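Local coordinates for protein transcriptional regulator I2 (Pseudomonas fluorescens A506, PDB 4MO7) that probably regulates transcription as a dimeric, all-helical TetR-family DNA-binding protein and is a superantigen associated with Crohn's disease, at residues A[41-46]-A[124-129]; A[76-81]-A[140-145]; A[100-105]-A[164-169]. All blocks are in the same frame, centred on the assembly; numbering follows the deposited sequence.

How the contacts relate
Contacts 1 and 2 touch, while contact 3 lies on the far side of the chain's centre. From the N terminus, helix 30-45 supplies the first half of contact 1 and helix 73-97 that of contact 2; helix 102-110 then opens contact 3. Helix 122-130 comes back to close contact 1 on the DNA-binding part, helix 137-163 closes contact 2 on helix 73-97, and the loop after it closes contact 3. All three therefore cross one another and none nests. Contacts 1 and 2 tie the TetR head to the C-terminal body, touching through helix 73-97; contact 3 joins two parts of the body, its centre about 35 Å from that of contact 1.

Contact 1 (A[41-46]-A[124-129]); sequences LFRNKG and AMAVLV
Arg43 and Phe42, near the end of helix 30-45, meet Val127 and Ala126 of helix 122-130 where the TetR-type helix-turn-helix head packs on the C-terminal body. The short helical segments cross at 61° with axes 8.7 Å apart, and CA of Arg43 comes within 5.5 Å of CA of Val127, a close pass, consistent with the small Ala126 and Val127 on the facing side.

The apolar part is carried by one methyl. CG2 of Val127 reaches over the backbone of helix 30-45, 3.6 Å from N of Arg43, and also touches CB of Phe42 at 3.8 Å and CB of Arg43. Phe42 gives no more than this first carbon, because its ring turns away from helix 122-130 and packs edge-to-face with Phe47. The second methyl of Val127, CG1, packs on Leu77, so helix 73-97 backs the same residue.

Arg43 makes the exposed margin. CG stands opposite the backbone N (chi1 170°) and the chain then bends at chi2 (56°), which lays CD and the guanidinium over the methyl of Ala126: CB sits above one face, off toward the rim, 3.5 Å from NE. Glu123 and Tyr130, also on helix 122-130, touch the same arginine.

No direct hydrogen bond joins the segments; the polar link is a single water. It accepts from NH1 of Arg43 at 2.9 Å and donates to the carbonyl O of Ala126, also at 2.9 Å, bridging the side chain to the same residue whose methyl lies under its guanidinium.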
ATOM      1  N   LEU A  41      14.061 -10.791  20.292  1.00 15.73           N
ATOM      2  CA  LEU A  41      12.984 -11.215  21.199  1.00 17.70           C
ATOM      3  C   LEU A  41      11.683 -10.537  20.769  1.00 16.67           C
ATOM      4  O   LEU A  41      10.654 -11.198  20.588  1.00 21.02           O
ATOM      5  CB  LEU A  41      13.314 -10.895  22.647  1.00 17.35           C
ATOM      6  CG  LEU A  41      14.053 -11.995  23.432  1.00 26.19           C
ATOM      7  CD1 LEU A  41      15.331 -12.346  22.695  1.00 27.78           C
ATOM      8  CD2 LEU A  41      14.390 -11.471  24.806  1.00 21.94           C
ATOM      9  N   PHE A  42      11.744  -9.241  20.500  1.00 19.74           N
ATOM     10  CA  PHE A  42      10.527  -8.554  20.093  1.00 13.62           C
ATOM     11  C   PHE A  42       9.978  -9.120  18.798  1.00 22.92           C
ATOM     12  O   PHE A  42       8.769  -9.255  18.657  1.00 22.27           O
ATOM     13  CB  PHE A  42      10.798  -7.049  19.923  1.00 17.40           C
ATOM     14  CG  PHE A  42      11.081  -6.322  21.196  1.00 21.00           C
ATOM     15  CD1 PHE A  42      10.797  -6.889  22.449  1.00 19.21           C
ATOM     16  CD2 PHE A  42      11.672  -5.060  21.148  1.00 17.53           C
ATOM     17  CE1 PHE A  42      11.058  -6.204  23.599  1.00 22.41           C
ATOM     18  CE2 PHE A  42      11.943  -4.342  22.321  1.00 20.03           C
ATOM     19  CZ  PHE A  42      11.646  -4.925  23.558  1.00 16.56           C
ATOM     20  N   ARG A  43      10.855  -9.421  17.841  1.00 20.65           N
ATOM     21  CA  ARG A  43      10.447  -9.940  16.539  1.00 18.77           C
ATOM     22  C   ARG A  43       9.882 -11.337  16.737  1.00 23.05           C
ATOM     23  O   ARG A  43       8.825 -11.666  16.178  1.00 25.80           O
ATOM     24  CB  ARG A  43      11.658 -10.026  15.604  1.00 19.19           C
ATOM     25  CG  ARG A  43      11.365 -10.798  14.296  1.00 26.74           C
ATOM     26  CD  ARG A  43      10.175 -10.184  13.553  1.00 43.52           C
ATOM     27  NE  ARG A  43       9.847 -10.918  12.318  1.00 37.09           N
ATOM     28  CZ  ARG A  43       8.619 -11.041  11.813  1.00 47.99           C
ATOM     29  NH1 ARG A  43       7.576 -10.484  12.425  1.00 33.78           N
ATOM     30  NH2 ARG A  43       8.433 -11.720  10.689  1.00 66.96           N
ATOM     31  N   ASN A  44      10.565 -12.168  17.524  1.00 24.74           N
ATOM     32  CA  ASN A  44      10.091 -13.553  17.680  1.00 20.08           C
ATOM     33  C   ASN A  44       8.807 -13.664  18.461  1.00 21.94           C
ATOM     34  O   ASN A  44       7.963 -14.510  18.133  1.00 31.79           O
ATOM     35  CB  ASN A  44      11.150 -14.459  18.372  1.00 21.76           C
ATOM     36  CG  ASN A  44      12.523 -14.414  17.693  1.00 20.95           C
ATOM     37  OD1 ASN A  44      12.641 -14.191  16.493  1.00 25.81           O
ATOM     38  ND2 ASN A  44      13.586 -14.589  18.494  1.00 23.58           N
ATOM     39  N   LYS A  45       8.684 -12.902  19.537  1.00 24.49           N
ATOM     40  CA  LYS A  45       7.596 -13.161  20.466  1.00 20.55           C
ATOM     41  C   LYS A  45       6.558 -12.059  20.473  1.00 37.15           C
ATOM     42  O   LYS A  45       5.478 -12.239  21.020  1.00 33.95           O
ATOM     43  CB  LYS A  45       8.124 -13.309  21.866  1.00 28.36           C
ATOM     44  CG  LYS A  45       9.306 -14.295  21.956  1.00 28.58           C
ATOM     45  CD  LYS A  45       9.918 -14.160  23.301  1.00 26.61           C
ATOM     46  CE  LYS A  45       9.005 -14.828  24.334  1.00 44.18           C
ATOM     47  NZ  LYS A  45       9.358 -14.364  25.683  1.00 43.60           N
ATOM     48  N   GLY A  46       6.897 -10.918  19.885  1.00 25.23           N
ATOM     49  CA  GLY A  46       6.086  -9.731  20.054  1.00 26.47           C
ATOM     50  C   GLY A  46       6.583  -8.905  21.221  1.00 25.86           C
ATOM     51  O   GLY A  46       7.098  -9.421  22.218  1.00 23.48           O
ATOM     52  N   ALA A 124      14.897  -6.003  13.255  1.00 35.48           N
ATOM     53  CA  ALA A 124      14.562  -4.721  13.870  1.00 28.57           C
ATOM     54  C   ALA A 124      13.634  -3.873  12.958  1.00 36.16           C
ATOM     55  O   ALA A 124      12.872  -3.019  13.437  1.00 32.53           O
ATOM     56  CB  ALA A 124      15.799  -3.991  14.251  1.00 30.75           C
ATOM     57  N   MET A 125      13.676  -4.148  11.656  1.00 36.85           N
ATOM     58  CA  MET A 125      12.765  -3.516  10.703  1.00 49.49           C
ATOM     59  C   MET A 125      11.395  -4.140  10.780  1.00 42.93           C
ATOM     60  O   MET A 125      10.363  -3.465  10.638  1.00 37.12           O
ATOM     61  CB  MET A 125      13.268  -3.727   9.291  1.00 36.13           C
ATOM     62  CG  MET A 125      12.267  -3.312   8.224  1.00 49.00           C
ATOM     63  SD  MET A 125      12.955  -1.922   7.331  1.00 81.21           S
ATOM     64  CE  MET A 125      12.640  -0.583   8.484  1.00 35.16           C
ATOM     65  N   ALA A 126      11.373  -5.454  10.961  1.00 35.73           N
ATOM     66  CA  ALA A 126      10.107  -6.139  11.115  1.00 26.86           C
ATOM     67  C   ALA A 126       9.449  -5.684  12.403  1.00 20.06           C
ATOM     68  O   ALA A 126       8.219  -5.672  12.508  1.00 30.41           O
ATOM     69  CB  ALA A 126      10.320  -7.671  11.124  1.00 27.41           C
ATOM     70  N   VAL A 127      10.275  -5.315  13.383  1.00 27.05           N
ATOM     71  CA  VAL A 127       9.747  -4.831  14.645  1.00 21.33           C
ATOM     72  C   VAL A 127       9.085  -3.469  14.397  1.00 22.12           C
ATOM     73  O   VAL A 127       8.001  -3.192  14.896  1.00 20.36           O
ATOM     74  CB  VAL A 127      10.840  -4.770  15.751  1.00 25.67           C
ATOM     75  CG1 VAL A 127      10.364  -3.945  16.923  1.00 29.65           C
ATOM     76  CG2 VAL A 127      11.245  -6.174  16.225  1.00 26.45           C
ATOM     77  N   LEU A 128       9.734  -2.636  13.588  1.00 26.13           N
ATOM     78  CA  LEU A 128       9.246  -1.279  13.308  1.00 27.70           C
ATOM     79  C   LEU A 128       7.858  -1.339  12.692  1.00 23.05           C
ATOM     80  O   LEU A 128       6.962  -0.570  13.034  1.00 29.69           O
ATOM     81  CB  LEU A 128      10.242  -0.511  12.406  1.00 27.96           C
ATOM     82  CG  LEU A 128       9.839   0.948  12.134  1.00 33.11           C
ATOM     83  CD1 LEU A 128      11.060   1.807  11.943  1.00 31.07           C
ATOM     84  CD2 LEU A 128       8.918   1.094  10.909  1.00 29.90           C
ATOM     85  N   VAL A 129       7.667  -2.290  11.801  1.00 26.37           N
ATOM     86  CA  VAL A 129       6.424  -2.378  11.059  1.00 30.52           C
ATOM     87  C   VAL A 129       5.307  -2.942  11.920  1.00 29.17           C
ATOM     88  O   VAL A 129       4.212  -2.375  11.989  1.00 39.32           O
ATOM     89  CB  VAL A 129       6.635  -3.217   9.770  1.00 38.82           C
ATOM     90  CG1 VAL A 129       5.312  -3.444   9.073  1.00 34.22           C
ATOM     91  CG2 VAL A 129       7.699  -2.517   8.816  1.00 27.92           C
TER
HETATM   92  O   HOH W   1       7.414  -8.079  13.972  1.00 36.79           O

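Contact 2 (A[76-81]-A[140-145]); sequences ILRAVM and QAHVLA
An extended chain brings Arg78 to His142: CG lies opposite the backbone N (chi1 176°), and the run from CG to NE stays stretched, carrying the guanidinium across to helix 137-163. His142 meets it with its ring carbon CG anti to the carbonyl carbon, beside the backbone N. The two flat groups stack face on face, planes 7° apart and centres 3.4 Å from each other. NH2 of Arg78 sits over the middle of the imidazole, 3.2 Å from ND1; that pair is not a hydrogen bond, since the N-H bonds of NH2 lie in the guanidinium plane, nearly parallel to the ring, and point past ND1. Their polar atoms have other partners: NE of Arg78 forms a salt bridge with Glu82, and NE2 of His142 is hydrogen-bonded to Glu138. Glu82 would offset the arginine's charge, and Glu138 would restrain the histidine ring from turning.

Deeper in, the packing is apolar. CG2 of Val143 touches CB of Met81 at 3.9 Å and faces the carbonyl O of Arg78 at 4.0 Å, while the rest of Met81 runs off toward Leu128 of helix 122-130. Trp132 and Ile85 also pack on Val143.

Between the two short segments the axes are 9.5 Å apart and only 8° from parallel. This side-by-side pair belongs to the TetR fold, in which the helix following the DNA-binding motif runs into the helical C-terminal body.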
ATOM      1  N   ILE A  76      13.321   0.897  25.085  1.00 13.50           N
ATOM      2  CA  ILE A  76      14.066  -0.137  24.359  1.00 14.85           C
ATOM      3  C   ILE A  76      13.466  -0.286  22.959  1.00 17.04           C
ATOM      4  O   ILE A  76      14.215  -0.391  21.974  1.00 18.83           O
ATOM      5  CB  ILE A  76      14.016  -1.500  25.054  1.00 16.35           C
ATOM      6  CG1 ILE A  76      14.632  -1.363  26.452  1.00 20.04           C
ATOM      7  CG2 ILE A  76      14.859  -2.523  24.296  1.00 18.21           C
ATOM      8  CD1 ILE A  76      14.517  -2.617  27.281  1.00 15.86           C
ATOM      9  N   LEU A  77      12.129  -0.263  22.861  1.00 13.57           N
ATOM     10  CA  LEU A  77      11.452  -0.440  21.560  1.00 11.90           C
ATOM     11  C   LEU A  77      11.763   0.727  20.663  1.00 16.73           C
ATOM     12  O   LEU A  77      12.112   0.536  19.485  1.00 16.15           O
ATOM     13  CB  LEU A  77       9.938  -0.581  21.725  1.00 12.78           C
ATOM     14  CG  LEU A  77       9.077  -0.798  20.469  1.00 12.54           C
ATOM     15  CD1 LEU A  77       9.449  -2.055  19.747  1.00 16.43           C
ATOM     16  CD2 LEU A  77       7.563  -0.763  20.872  1.00 11.95           C
ATOM     17  N   ARG A  78      11.676   1.942  21.206  1.00 13.10           N
ATOM     18  CA  ARG A  78      12.082   3.148  20.466  1.00 14.85           C
ATOM     19  C   ARG A  78      13.493   3.005  19.916  1.00 16.29           C
ATOM     20  O   ARG A  78      13.743   3.326  18.753  1.00 18.37           O
ATOM     21  CB  ARG A  78      12.064   4.362  21.405  1.00 14.90           C
ATOM     22  CG  ARG A  78      12.576   5.644  20.719  1.00 16.19           C
ATOM     23  CD  ARG A  78      12.821   6.690  21.804  1.00 21.20           C
ATOM     24  NE  ARG A  78      13.873   7.596  21.376  1.00 30.04           N
ATOM     25  CZ  ARG A  78      14.407   8.531  22.153  1.00 55.38           C
ATOM     26  NH1 ARG A  78      13.967   8.671  23.398  1.00 28.88           N
ATOM     27  NH2 ARG A  78      15.373   9.324  21.684  1.00 43.40           N
ATOM     28  N   ALA A  79      14.428   2.524  20.738  1.00 15.13           N
ATOM     29  CA  ALA A  79      15.838   2.470  20.308  1.00 15.24           C
ATOM     30  C   ALA A  79      16.032   1.395  19.263  1.00 15.94           C
ATOM     31  O   ALA A  79      16.834   1.591  18.346  1.00 20.51           O
ATOM     32  CB  ALA A  79      16.772   2.211  21.505  1.00 19.10           C
ATOM     33  N   VAL A  80      15.328   0.279  19.359  1.00 16.61           N
ATOM     34  CA  VAL A  80      15.415  -0.764  18.294  1.00 14.87           C
ATOM     35  C   VAL A  80      14.982  -0.131  16.984  1.00 22.11           C
ATOM     36  O   VAL A  80      15.627  -0.289  15.937  1.00 18.64           O
ATOM     37  CB  VAL A  80      14.515  -1.952  18.633  1.00 15.36           C
ATOM     38  CG1 VAL A  80      14.300  -2.897  17.462  1.00 19.64           C
ATOM     39  CG2 VAL A  80      15.114  -2.696  19.838  1.00 16.48           C
ATOM     40  N   MET A  81      13.889   0.618  17.019  1.00 18.45           N
ATOM     41  CA  MET A  81      13.398   1.208  15.780  1.00 15.20           C
ATOM     42  C   MET A  81      14.327   2.315  15.287  1.00 25.85           C
ATOM     43  O   MET A  81      14.576   2.447  14.082  1.00 19.11           O
ATOM     44  CB  MET A  81      11.987   1.722  15.978  1.00 13.14           C
ATOM     45  CG  MET A  81      10.990   0.603  16.325  1.00 14.16           C
ATOM     46  SD  MET A  81       9.347   1.342  16.168  1.00 20.49           S
ATOM     47  CE  MET A  81       8.304   0.052  16.808  1.00 16.09           C
ATOM     48  N   GLN A 140       7.440   7.482  19.379  0.55 19.94           N
ATOM     49  CA  GLN A 140       7.060   7.610  17.978  0.55 14.89           C
ATOM     50  C   GLN A 140       7.606   8.904  17.364  0.55 19.42           C
ATOM     51  O   GLN A 140       8.003   8.929  16.189  0.55 16.65           O
ATOM     52  CB  GLN A 140       5.539   7.620  17.870  0.55 14.28           C
ATOM     53  CG  GLN A 140       5.001   8.004  16.540  0.55 11.99           C
ATOM     54  CD  GLN A 140       3.471   8.160  16.561  0.55 17.75           C
ATOM     55  OE1 GLN A 140       2.736   7.181  16.434  0.55 28.48           O
ATOM     56  NE2 GLN A 140       3.000   9.379  16.715  0.55  9.54           N
ATOM     57  N   ALA A 141       7.610   9.984  18.139  1.00 15.96           N
ATOM     58  CA  ALA A 141       8.012  11.290  17.566  1.00 18.31           C
ATOM     59  C   ALA A 141       9.490  11.241  17.261  1.00 17.73           C
ATOM     60  O   ALA A 141       9.942  11.794  16.259  1.00 21.68           O
ATOM     61  CB  ALA A 141       7.708  12.395  18.515  1.00 21.95           C
ATOM     62  N   HIS A 142      10.256  10.559  18.127  1.00 20.19           N
ATOM     63  CA  HIS A 142      11.680  10.344  17.857  1.00 18.75           C
ATOM     64  C   HIS A 142      11.898   9.504  16.601  1.00 16.70           C
ATOM     65  O   HIS A 142      12.735   9.856  15.776  1.00 18.59           O
ATOM     66  CB  HIS A 142      12.382   9.664  19.034  1.00 21.44           C
ATOM     67  CG  HIS A 142      12.631  10.590  20.180  1.00 23.87           C
ATOM     68  ND1 HIS A 142      13.632  11.536  20.154  1.00 30.27           N
ATOM     69  CD2 HIS A 142      11.981  10.755  21.360  1.00 29.70           C
ATOM     70  CE1 HIS A 142      13.610  12.225  21.282  1.00 34.21           C
ATOM     71  NE2 HIS A 142      12.610  11.781  22.026  1.00 36.71           N
ATOM     72  N   VAL A 143      11.127   8.434  16.437  1.00 16.62           N
ATOM     73  CA  VAL A 143      11.350   7.576  15.256  1.00 15.01           C
ATOM     74  C   VAL A 143      10.916   8.360  14.020  1.00 19.77           C
ATOM     75  O   VAL A 143      11.556   8.286  12.969  1.00 18.05           O
ATOM     76  CB  VAL A 143      10.587   6.269  15.331  1.00 13.33           C
ATOM     77  CG1 VAL A 143      10.717   5.542  14.029  1.00 16.47           C
ATOM     78  CG2 VAL A 143      11.126   5.443  16.513  1.00 18.19           C
ATOM     79  N   LEU A 144       9.848   9.139  14.124  1.00 14.09           N
ATOM     80  CA  LEU A 144       9.411   9.933  12.982  1.00 15.42           C
ATOM     81  C   LEU A 144      10.382  11.045  12.574  1.00 22.45           C
ATOM     82  O   LEU A 144      10.484  11.374  11.394  1.00 16.20           O
ATOM     83  CB  LEU A 144       7.988  10.499  13.204  1.00 16.11           C
ATOM     84  CG  LEU A 144       6.837   9.470  13.190  1.00 16.63           C
ATOM     85  CD1 LEU A 144       5.491  10.126  13.634  1.00 20.56           C
ATOM     86  CD2 LEU A 144       6.661   8.780  11.828  1.00 24.09           C
ATOM     87  N   ALA A 145      11.070  11.640  13.531  1.00 17.13           N
ATOM     88  CA  ALA A 145      12.185  12.518  13.212  1.00 17.30           C
ATOM     89  C   ALA A 145      13.255  11.881  12.342  1.00 21.12           C
ATOM     90  O   ALA A 145      13.770  12.549  11.432  1.00 19.28           O
ATOM     91  CB  ALA A 145      12.808  13.090  14.459  1.00 19.76           C
TER

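Contact 3 (A[100-105]-A[164-169])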
ATOM      1  N   SER A 100      27.639   8.409  -9.096  1.00 25.31           N
ATOM      2  CA  SER A 100      28.087   9.696  -9.641  1.00 30.21           C
ATOM      3  C   SER A 100      27.119  10.281 -10.675  1.00 45.48           C
ATOM      4  O   SER A 100      27.305  11.405 -11.130  1.00 41.12           O
ATOM      5  CB  SER A 100      29.474   9.531 -10.297  1.00 51.72           C
ATOM      6  OG  SER A 100      29.456   8.582 -11.372  1.00 37.22           O
ATOM      7  N   THR A 101      26.102   9.518 -11.069  1.00 19.77           N
ATOM      8  CA  THR A 101      25.162  10.010 -12.070  1.00 20.32           C
ATOM      9  C   THR A 101      23.769  10.045 -11.508  1.00 21.84           C
ATOM     10  O   THR A 101      23.483   9.322 -10.545  1.00 21.34           O
ATOM     11  CB  THR A 101      25.117   9.107 -13.306  1.00 17.59           C
ATOM     12  OG1 THR A 101      24.801   7.765 -12.906  1.00 19.69           O
ATOM     13  CG2 THR A 101      26.475   9.115 -14.020  1.00 24.59           C
ATOM     14  N   VAL A 102      22.909  10.878 -12.083  1.00 18.81           N
ATOM     15  CA  VAL A 102      21.498  10.910 -11.633  1.00 18.80           C
ATOM     16  C   VAL A 102      20.839   9.523 -11.647  1.00 17.18           C
ATOM     17  O   VAL A 102      20.161   9.119 -10.682  1.00 16.34           O
ATOM     18  CB  VAL A 102      20.635  11.875 -12.508  1.00 26.27           C
ATOM     19  CG1 VAL A 102      19.105  11.617 -12.317  1.00 29.54           C
ATOM     20  CG2 VAL A 102      21.015  13.345 -12.237  1.00 29.15           C
ATOM     21  N   ARG A 103      20.986   8.783 -12.747  1.00 16.40           N
ATOM     22  CA  ARG A 103      20.353   7.507 -12.822  1.00 15.53           C
ATOM     23  C   ARG A 103      20.845   6.543 -11.745  1.00 19.79           C
ATOM     24  O   ARG A 103      20.042   5.806 -11.183  1.00 14.85           O
ATOM     25  CB  ARG A 103      20.408   6.889 -14.235  1.00 16.53           C
ATOM     26  CG  ARG A 103      21.766   6.368 -14.661  1.00 18.17           C
ATOM     27  CD  ARG A 103      21.810   4.855 -14.409  1.00 18.62           C
ATOM     28  NE  ARG A 103      21.015   4.094 -15.358  1.00 18.37           N
ATOM     29  CZ  ARG A 103      20.771   2.797 -15.239  1.00 23.18           C
ATOM     30  NH1 ARG A 103      20.016   2.181 -16.130  1.00 24.68           N
ATOM     31  NH2 ARG A 103      21.286   2.109 -14.223  1.00 24.59           N
ATOM     32  N   GLU A 104      22.144   6.559 -11.438  1.00 16.38           N
ATOM     33  CA  GLU A 104      22.633   5.656 -10.422  1.00 13.77           C
ATOM     34  C   GLU A 104      22.214   6.099  -9.007  1.00 12.71           C
ATOM     35  O   GLU A 104      22.062   5.237  -8.129  1.00 16.04           O
ATOM     36  CB  GLU A 104      24.129   5.446 -10.554  1.00 26.32           C
ATOM     37  CG  GLU A 104      24.424   4.492 -11.773  1.00 24.88           C
ATOM     38  CD  GLU A 104      24.038   3.019 -11.477  1.00 29.98           C
ATOM     39  OE1 GLU A 104      24.576   2.446 -10.514  1.00 35.18           O
ATOM     40  OE2 GLU A 104      23.204   2.412 -12.193  1.00 21.28           O
ATOM     41  N   ARG A 105      22.069   7.402  -8.801  1.00 15.30           N
ATOM     42  CA  ARG A 105      21.672   7.883  -7.462  1.00 14.85           C
ATOM     43  C   ARG A 105      20.207   7.545  -7.215  1.00 16.81           C
ATOM     44  O   ARG A 105      19.856   7.062  -6.150  1.00 13.42           O
ATOM     45  CB  ARG A 105      21.925   9.384  -7.336  1.00 13.45           C
ATOM     46  CG  ARG A 105      23.446   9.680  -7.359  1.00 22.78           C
ATOM     47  CD  ARG A 105      23.814  11.154  -7.507  1.00 20.11           C
ATOM     48  NE  ARG A 105      23.350  11.976  -6.409  1.00 22.42           N
ATOM     49  CZ  ARG A 105      23.956  12.067  -5.223  1.00 36.11           C
ATOM     50  NH1 ARG A 105      25.070  11.370  -4.958  1.00 28.44           N
ATOM     51  NH2 ARG A 105      23.447  12.864  -4.304  1.00 28.36           N
ATOM     52  N   ALA A 164      17.982  18.056 -13.511  1.00 21.05           N
ATOM     53  CA  ALA A 164      18.646  17.545 -14.733  1.00 26.83           C
ATOM     54  C   ALA A 164      17.676  17.155 -15.867  1.00 23.30           C
ATOM     55  O   ALA A 164      18.122  16.777 -16.956  1.00 31.11           O
ATOM     56  CB  ALA A 164      19.547  16.343 -14.394  1.00 23.50           C
ATOM     57  N   GLY A 165      16.366  17.200 -15.610  1.00 21.52           N
ATOM     58  CA  GLY A 165      15.371  16.907 -16.650  1.00 27.47           C
ATOM     59  C   GLY A 165      14.866  15.477 -16.750  1.00 25.95           C
ATOM     60  O   GLY A 165      14.272  15.095 -17.776  1.00 26.95           O
ATOM     61  N   TYR A 166      15.119  14.658 -15.717  1.00 18.69           N
ATOM     62  CA  TYR A 166      14.714  13.251 -15.673  1.00 19.50           C
ATOM     63  C   TYR A 166      13.329  12.969 -15.087  1.00 18.74           C
ATOM     64  O   TYR A 166      12.857  11.870 -15.189  1.00 23.00           O
ATOM     65  CB  TYR A 166      15.717  12.433 -14.836  1.00 21.84           C
ATOM     66  CG  TYR A 166      17.077  12.259 -15.482  1.00 20.82           C
ATOM     67  CD1 TYR A 166      18.014  13.279 -15.482  1.00 21.97           C
ATOM     68  CD2 TYR A 166      17.430  11.048 -16.049  1.00 29.76           C
ATOM     69  CE1 TYR A 166      19.253  13.110 -16.087  1.00 22.69           C
ATOM     70  CE2 TYR A 166      18.672  10.858 -16.622  1.00 33.77           C
ATOM     71  CZ  TYR A 166      19.564  11.889 -16.649  1.00 31.50           C
ATOM     72  OH  TYR A 166      20.793  11.667 -17.233  1.00 32.42           O
ATOM     73  N   ILE A 167      12.690  13.950 -14.461  1.00 15.77           N
ATOM     74  CA  ILE A 167      11.409  13.690 -13.806  1.00 15.81           C
ATOM     75  C   ILE A 167      10.428  14.716 -14.328  1.00 23.76           C
ATOM     76  O   ILE A 167      10.741  15.927 -14.346  1.00 22.74           O
ATOM     77  CB  ILE A 167      11.606  13.856 -12.291  1.00 22.59           C
ATOM     78  CG1 ILE A 167      12.364  12.632 -11.752  1.00 28.50           C
ATOM     79  CG2 ILE A 167      10.270  14.010 -11.556  1.00 17.43           C
ATOM     80  CD1 ILE A 167      12.518  12.658 -10.263  1.00 29.59           C
ATOM     81  N   ARG A 168       9.262  14.231 -14.771  1.00 18.50           N
ATOM     82  CA  ARG A 168       8.263  15.058 -15.446  1.00 24.99           C
ATOM     83  C   ARG A 168       7.397  15.804 -14.450  1.00 25.45           C
ATOM     84  O   ARG A 168       7.031  16.966 -14.694  1.00 28.62           O
ATOM     85  CB  ARG A 168       7.365  14.186 -16.352  1.00 19.89           C
ATOM     86  CG  ARG A 168       8.129  13.236 -17.267  1.00 36.69           C
ATOM     87  CD  ARG A 168       7.162  12.585 -18.263  1.00 55.80           C
ATOM     88  NE  ARG A 168       6.489  13.645 -18.987  1.00 36.89           N
ATOM     89  CZ  ARG A 168       5.218  13.632 -19.362  1.00 34.71           C
ATOM     90  NH1 ARG A 168       4.448  12.564 -19.138  1.00 34.95           N
ATOM     91  NH2 ARG A 168       4.722  14.694 -19.997  1.00 33.23           N
ATOM     92  N   GLY A 169       7.069  15.143 -13.342  1.00 21.73           N
ATOM     93  CA  GLY A 169       6.088  15.680 -12.395  1.00 25.80           C
ATOM     94  C   GLY A 169       6.648  16.382 -11.153  1.00 19.42           C
ATOM     95  O   GLY A 169       7.837  16.724 -11.083  1.00 22.07           O
TER
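A helix N-terminus meets a helix C-terminus here, within the TetR-like C-terminal body: helix 102-110 begins at Val102, and Gly165 closes helix 137-163 with a Schellman motif. Thr101 is the N-cap, its OG1 accepting from N of Glu104 at 3.3 Å.

Val102 carries the contact, with one methyl for each partner. With CG1 anti to the backbone N (chi1 164°), that methyl stands over the face of the Tyr166 ring in a CH-pi contact, 3.9 Å from the centroid and 16° off the normal, closest to CD1 at 3.7 Å. The other methyl, CG2, is left beside the backbone N and meets CB of Ala164 at 4.0 Å. That same CB lies in the plane of the tyrosine ring, at its edge. Arg103 turns from the loop to a salt bridge, NH2 to Glu104 OE2 at 2.8 Å, nearly in the guanidinium plane; its NH1 forms a salt bridge with Asp212 of the same chain.

Around this surface patch, Ala161 of helix 137-163 supports Val102, Tyr166 is joined by backbone bonds to Lys210 beyond helix 197-208, and Arg168 forms a salt bridge with Asp212 of the second subunit before the chain enters helix 171-183.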